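Local coordinates for protein enoyl-CoA hydratase/carnithine racemase (Magnetospirillum magneticum, PDB 4NEK) that probably acts as a delta(3)-delta(2)-enoyl-CoA isomerase, shifting double bonds in CoA thioesters, as a member of the enoyl-CoA hydratase/isomerase family, at residues G100-I105 with T122-P127; K41-D46 with A90-V95. One frame throughout, in Å; residues are numbered along the deposited sequence.

Interaction 2 comes first along the chain and ties the end of helix 29-44 to the turn that leads into strand 94-98; that strand is followed directly by strand 101-103, which takes part in interaction 1. The two contacts do not touch: their centres lie about 25 Å apart, their nearest atoms about 11 Å, on opposite sides of the chain's centre. Interaction 2 lies where the chain enters strand 94-98, an inner strand of the six-stranded sheet, whereas interaction 1 is the separate two-stranded parallel sheet. In crotonase relatives the start of the helix equivalent to 105-108 supplies an oxyanion-hole amide, so interaction 1 is probably the one closer to the active site.

Interaction 1. Residues G100-I105 with T122-P127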
loop_
_atom_site.group_PDB
_atom_site.type_symbol
_atom_site.label_atom_id
_atom_site.label_comp_id
_atom_site.label_asym_id
_atom_site.label_seq_id
_atom_site.Cartn_x
_atom_site.Cartn_y
_atom_site.Cartn_z
ATOM N N GLY C 100 3.115 6.280 21.913
ATOM C CA GLY C 100 1.971 6.110 22.803
ATOM C C GLY C 100 0.829 7.037 22.436
ATOM O O GLY C 100 0.438 7.125 21.274
ATOM N N ALA C 101 0.337 7.783 23.407
ATOM C CA ALA C 101 -0.756 8.708 23.151
ATOM C C ALA C 101 -0.332 9.949 22.360
ATOM O O ALA C 101 0.658 10.592 22.687
ATOM C CB ALA C 101 -1.364 9.141 24.446
ATOM N N ALA C 102 -1.066 10.239 21.297
ATOM C CA ALA C 102 -0.978 11.497 20.569
ATOM C C ALA C 102 -2.378 11.983 20.341
ATOM O O ALA C 102 -2.983 11.755 19.308
ATOM C CB ALA C 102 -0.264 11.316 19.253
ATOM N N ILE C 103 -2.920 12.644 21.356
ATOM C CA ILE C 103 -4.341 12.923 21.408
ATOM C C ILE C 103 -4.595 14.405 21.421
ATOM O O ILE C 103 -3.843 15.165 22.001
ATOM C CB ILE C 103 -4.977 12.285 22.629
ATOM C CG1 ILE C 103 -4.762 10.776 22.579
ATOM C CG2 ILE C 103 -6.472 12.612 22.697
ATOM C CD1 ILE C 103 -5.194 10.084 23.853
ATOM N N GLY C 104 -5.651 14.794 20.713
ATOM C CA GLY C 104 -6.020 16.164 20.570
ATOM C C GLY C 104 -4.931 16.954 19.935
ATOM O O GLY C 104 -4.523 16.685 18.817
ATOM N N ILE C 105 -4.403 17.899 20.697
ATOM C CA ILE C 105 -3.270 18.712 20.277
ATOM C C ILE C 105 -2.025 17.845 20.007
ATOM O O ILE C 105 -1.199 18.168 19.183
ATOM C CB ILE C 105 -3.009 19.835 21.317
ATOM C CG1 ILE C 105 -1.903 20.771 20.852
ATOM C CG2 ILE C 105 -2.629 19.264 22.676
ATOM C CD1 ILE C 105 -2.190 21.454 19.526
ATOM N N THR C 122 1.969 3.948 18.494
ATOM C CA THR C 122 1.345 5.263 18.618
ATOM C C THR C 122 -0.140 5.254 18.262
ATOM O O THR C 122 -0.568 4.636 17.279
ATOM C CB THR C 122 2.035 6.279 17.731
ATOM O OG1 THR C 122 3.448 6.223 17.965
ATOM C CG2 THR C 122 1.556 7.654 18.003
ATOM N N ARG C 123 -0.917 5.930 19.084
ATOM C CA ARG C 123 -2.366 6.014 18.912
ATOM C C ARG C 123 -2.761 7.487 18.703
ATOM O O ARG C 123 -2.520 8.320 19.565
ATOM C CB ARG C 123 -3.012 5.450 20.128
ATOM C CG ARG C 123 -4.488 5.222 20.037
ATOM C CD ARG C 123 -4.997 4.633 21.357
ATOM N NE ARG C 123 -6.439 4.758 21.393
ATOM C CZ ARG C 123 -7.125 5.783 21.902
ATOM N NH1 ARG C 123 -6.505 6.801 22.463
ATOM N NH2 ARG C 123 -8.460 5.788 21.837
ATOM N N PHE C 124 -3.280 7.799 17.526
ATOM C CA PHE C 124 -3.627 9.169 17.180
ATOM C C PHE C 124 -5.115 9.344 17.383
ATOM O O PHE C 124 -5.891 8.426 17.105
ATOM C CB PHE C 124 -3.307 9.450 15.727
ATOM C CG PHE C 124 -1.866 9.257 15.377
ATOM C CD1 PHE C 124 -1.408 8.010 15.003
ATOM C CD2 PHE C 124 -0.967 10.316 15.453
ATOM C CE1 PHE C 124 -0.066 7.819 14.707
ATOM C CE2 PHE C 124 0.355 10.142 15.159
ATOM C CZ PHE C 124 0.813 8.893 14.775
ATOM N N HIS C 125 -5.545 10.503 17.879
ATOM C CA HIS C 125 -6.978 10.685 18.147
ATOM C C HIS C 125 -7.336 12.138 18.212
ATOM O O HIS C 125 -6.651 12.893 18.856
ATOM C CB HIS C 125 -7.324 10.008 19.468
ATOM C CG HIS C 125 -8.772 9.726 19.646
ATOM N ND1 HIS C 125 -9.285 9.233 20.825
ATOM C CD2 HIS C 125 -9.826 9.886 18.811
ATOM C CE1 HIS C 125 -10.594 9.106 20.714
ATOM N NE2 HIS C 125 -10.946 9.478 19.494
HETATM N N MSE C 126 -8.407 12.502 17.517
HETATM C CA MSE C 126 -8.973 13.839 17.571
HETATM C C MSE C 126 -10.429 13.777 17.994
HETATM O O MSE C 126 -11.314 13.967 17.176
HETATM C CB MSE C 126 -8.851 14.441 16.191
HETATM C CG MSE C 126 -7.375 14.734 15.958
HETATM SE SE MSE C 126 -7.045 15.100 14.036
HETATM C CE MSE C 126 -5.254 14.319 13.763
ATOM N N PRO C 127 -10.697 13.584 19.291
ATOM C CA PRO C 127 -12.041 13.325 19.788
ATOM C C PRO C 127 -12.930 14.561 20.106
ATOM O O PRO C 127 -13.882 14.427 20.860
ATOM C CB PRO C 127 -11.745 12.583 21.085
ATOM C CG PRO C 127 -10.568 13.330 21.643
ATOM C CD PRO C 127 -9.756 13.742 20.417
#
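Ile103 spreads its branches over Arg123 and His125 of the neighbouring strand and Pro127 just beyond it. Its CD1 methyl meets Arg123 NH1 at 3.8 Å, arriving at the edge of the guanidinium and in its plane. The Ile103 and His125 side chains cross obliquely, CG1 of the isoleucine 4.1 Å from His125 CB. With CG1 beside the backbone N (chi1 -59°), Ile103 CG2, anti to that N, is turned toward Pro127, where it lies 4.2 Å from Pro127 CD, the two side chains roughly at right angles. With an alanine here CG1, CG2 and CD1 are gone, which would probably leave the edge of the Arg123 guanidinium and Pro127 CD without their apolar neighbour and open a gap beside His125 CB.

The other face of this little sheet carries Ala102 and Phe124. Ala102 CB approaches Phe124 CD2 obliquely at 4.0 Å, while Thr122 CG2 lies over one face of the same ring, toward its rim. Pro127 CB lies over one face of the His125 imidazole, also offset, and NE2 is bonded to Gly159 O.

Between the two faces, strands 101-103 and 123-125 run parallel, 12° apart. Arg123 N gives an almost straight bond to Gly100 O (2.8 Å), Ala102 N donates to Arg123 O, His125 N makes a longer hydrogen bond to Ala102 O (3.2 Å), and Gly104 N closes the ladder on His125 O (2.8 Å). Gly104 is the N-cap of helix 105-108, so the sheet ends just where that helix starts.

The pair is a small parallel sheet of the crotonase fold, separate from the main one. Strand 101-103 is also bonded through its backbone to Phe60 and Ser61. Helix 164-169 packs on Phe124 and Thr122, helix 105-108 touches Phe124 and Met126 (a selenomethionine), and helix 149-156 receives the Met126 side chain.

Interaction 2. Residues K41-D46 with A90-V95; sequences KGEADD and ARKPVV
This is a polar contact in which side chains bind backbone, joining the C-terminal end of helix 29-44 to the turn that enters strand 94-98 of the main sheet. It works in both directions: a carboxylate from the helix takes amides of the turn, and a lysine from the turn takes carbonyls of the helix end.

Glu43 curls back at chi2 (-80°), which brings its carboxylate over two successive amides. OE1 accepts Arg91 N at 2.9 Å, from the syn side but 34° out of the carboxylate plane; OE2 accepts Lys92 N at 3.0 Å through its syn lone pair. Engaging both oxygens fixes the rotation of the carboxylate. Ala90 CB lies 3.9 Å from Glu43 OE2, and Arg91 CB 3.5 Å from Glu43 OE1.

Lys92 runs the opposite way. Its chain, extended beyond CG, passes Glu43 OE2 at CG (3.4 Å) and carries NZ to Gly42 O, 2.9 Å away and in the carbonyl plane. A weak bond goes to Glu43 O (3.4 Å), and Val48 O, beyond the helix, accepts another. Both Glu43 and Lys92 also touch Phe51 of strand 50-54, while the backbone oxygen of Lys92 is bonded by Lys205 NZ.

Although Glu43 and Lys92 carry opposite charges, Glu43 OE2 and Lys92 NZ stay 5.5 Å apart and each is satisfied mainly by backbone. The ammonium of Lys92, a buried residue, sits where carbonyls gather at a helix C-terminus, which would favour its positive charge, and the two amides would likewise tend to stabilise the ionised Glu43.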
loop_
_atom_site.group_PDB
_atom_site.type_symbol
_atom_site.label_atom_id
_atom_site.label_comp_id
_atom_site.label_asym_id
_atom_site.label_seq_id
_atom_site.Cartn_x
_atom_site.Cartn_y
_atom_site.Cartn_z
ATOM N N LYS C 41 12.339 31.624 22.303
ATOM C CA LYS C 41 13.764 31.662 22.520
ATOM C C LYS C 41 14.523 31.053 21.326
ATOM O O LYS C 41 15.445 31.665 20.779
ATOM C CB LYS C 41 14.089 30.965 23.836
ATOM C CG LYS C 41 15.526 30.484 23.881
ATOM C CD LYS C 41 15.913 29.499 24.998
ATOM C CE LYS C 41 16.917 28.404 24.559
ATOM N NZ LYS C 41 17.999 28.828 23.614
ATOM N N GLY C 42 14.112 29.857 20.903
ATOM C CA GLY C 42 14.793 29.170 19.837
ATOM C C GLY C 42 14.733 29.963 18.560
ATOM O O GLY C 42 15.696 30.033 17.818
ATOM N N GLU C 43 13.601 30.578 18.291
ATOM C CA GLU C 43 13.444 31.354 17.053
ATOM C C GLU C 43 14.392 32.528 16.996
ATOM O O GLU C 43 14.873 32.845 15.920
ATOM C CB GLU C 43 12.011 31.838 16.869
ATOM C CG GLU C 43 11.076 30.752 16.339
ATOM C CD GLU C 43 11.194 30.555 14.829
ATOM O OE1 GLU C 43 10.696 31.415 14.051
ATOM O OE2 GLU C 43 11.774 29.532 14.409
ATOM N N ALA C 44 14.687 33.121 18.153
ATOM C CA ALA C 44 15.603 34.271 18.261
ATOM C C ALA C 44 17.064 33.889 18.474
ATOM O O ALA C 44 17.946 34.685 18.208
ATOM C CB ALA C 44 15.165 35.164 19.391
ATOM N N ASP C 45 17.327 32.654 18.881
ATOM C CA ASP C 45 18.693 32.226 19.185
ATOM C C ASP C 45 19.475 31.815 17.947
ATOM O O ASP C 45 19.165 30.829 17.250
ATOM C CB ASP C 45 18.633 31.055 20.162
ATOM C CG ASP C 45 20.008 30.608 20.670
ATOM O OD1 ASP C 45 21.055 31.058 20.122
ATOM O OD2 ASP C 45 20.014 29.771 21.620
ATOM N N ASP C 46 20.543 32.533 17.709
ATOM C CA ASP C 46 21.405 32.266 16.600
ATOM C C ASP C 46 22.139 30.920 16.674
ATOM O O ASP C 46 22.596 30.418 15.670
ATOM C CB ASP C 46 22.404 33.387 16.509
ATOM C CG ASP C 46 23.182 33.363 15.201
ATOM O OD1 ASP C 46 23.106 32.487 14.338
ATOM O OD2 ASP C 46 23.974 34.230 15.039
ATOM N N ALA C 90 6.548 29.126 13.166
ATOM C CA ALA C 90 7.996 28.993 13.335
ATOM C C ALA C 90 8.717 28.972 12.013
ATOM O O ALA C 90 8.380 28.180 11.131
ATOM C CB ALA C 90 8.336 27.743 14.115
ATOM N N ARG C 91 9.718 29.830 11.879
ATOM C CA ARG C 91 10.493 29.932 10.640
ATOM C C ARG C 91 11.494 28.797 10.521
ATOM O O ARG C 91 11.794 28.319 9.433
ATOM C CB ARG C 91 11.182 31.293 10.572
ATOM C CG ARG C 91 10.207 32.480 10.551
ATOM C CD ARG C 91 9.713 32.876 9.144
ATOM N NE ARG C 91 10.770 33.083 8.124
ATOM C CZ ARG C 91 10.631 33.680 6.925
ATOM N NH1 ARG C 91 11.684 33.756 6.117
ATOM N NH2 ARG C 91 9.474 34.207 6.520
ATOM N N LYS C 92 12.010 28.346 11.640
ATOM C CA LYS C 92 12.965 27.250 11.638
ATOM C C LYS C 92 12.257 25.897 11.623
ATOM O O LYS C 92 11.124 25.778 12.023
ATOM C CB LYS C 92 13.903 27.334 12.851
ATOM C CG LYS C 92 14.687 28.629 12.907
ATOM C CD LYS C 92 15.606 28.759 14.144
ATOM C CE LYS C 92 16.257 30.136 14.170
ATOM N NZ LYS C 92 17.137 30.337 15.329
ATOM N N PRO C 93 12.947 24.884 11.163
ATOM C CA PRO C 93 12.362 23.564 11.056
ATOM C C PRO C 93 12.076 22.938 12.386
ATOM O O PRO C 93 12.763 23.219 13.365
ATOM C CB PRO C 93 13.448 22.726 10.362
ATOM C CG PRO C 93 14.397 23.705 9.764
ATOM C CD PRO C 93 14.314 24.940 10.608
ATOM N N VAL C 94 11.087 22.053 12.378
ATOM C CA VAL C 94 10.583 21.422 13.584
ATOM C C VAL C 94 10.409 19.928 13.314
ATOM O O VAL C 94 9.745 19.535 12.383
ATOM C CB VAL C 94 9.225 22.016 13.950
ATOM C CG1 VAL C 94 8.664 21.360 15.187
ATOM C CG2 VAL C 94 9.318 23.529 14.141
ATOM N N VAL C 95 11.070 19.117 14.117
ATOM C CA VAL C 95 10.995 17.674 14.004
ATOM C C VAL C 95 10.339 17.156 15.259
ATOM O O VAL C 95 10.614 17.671 16.331
ATOM C CB VAL C 95 12.413 17.088 13.948
ATOM C CG1 VAL C 95 12.372 15.551 13.903
ATOM C CG2 VAL C 95 13.162 17.643 12.746
#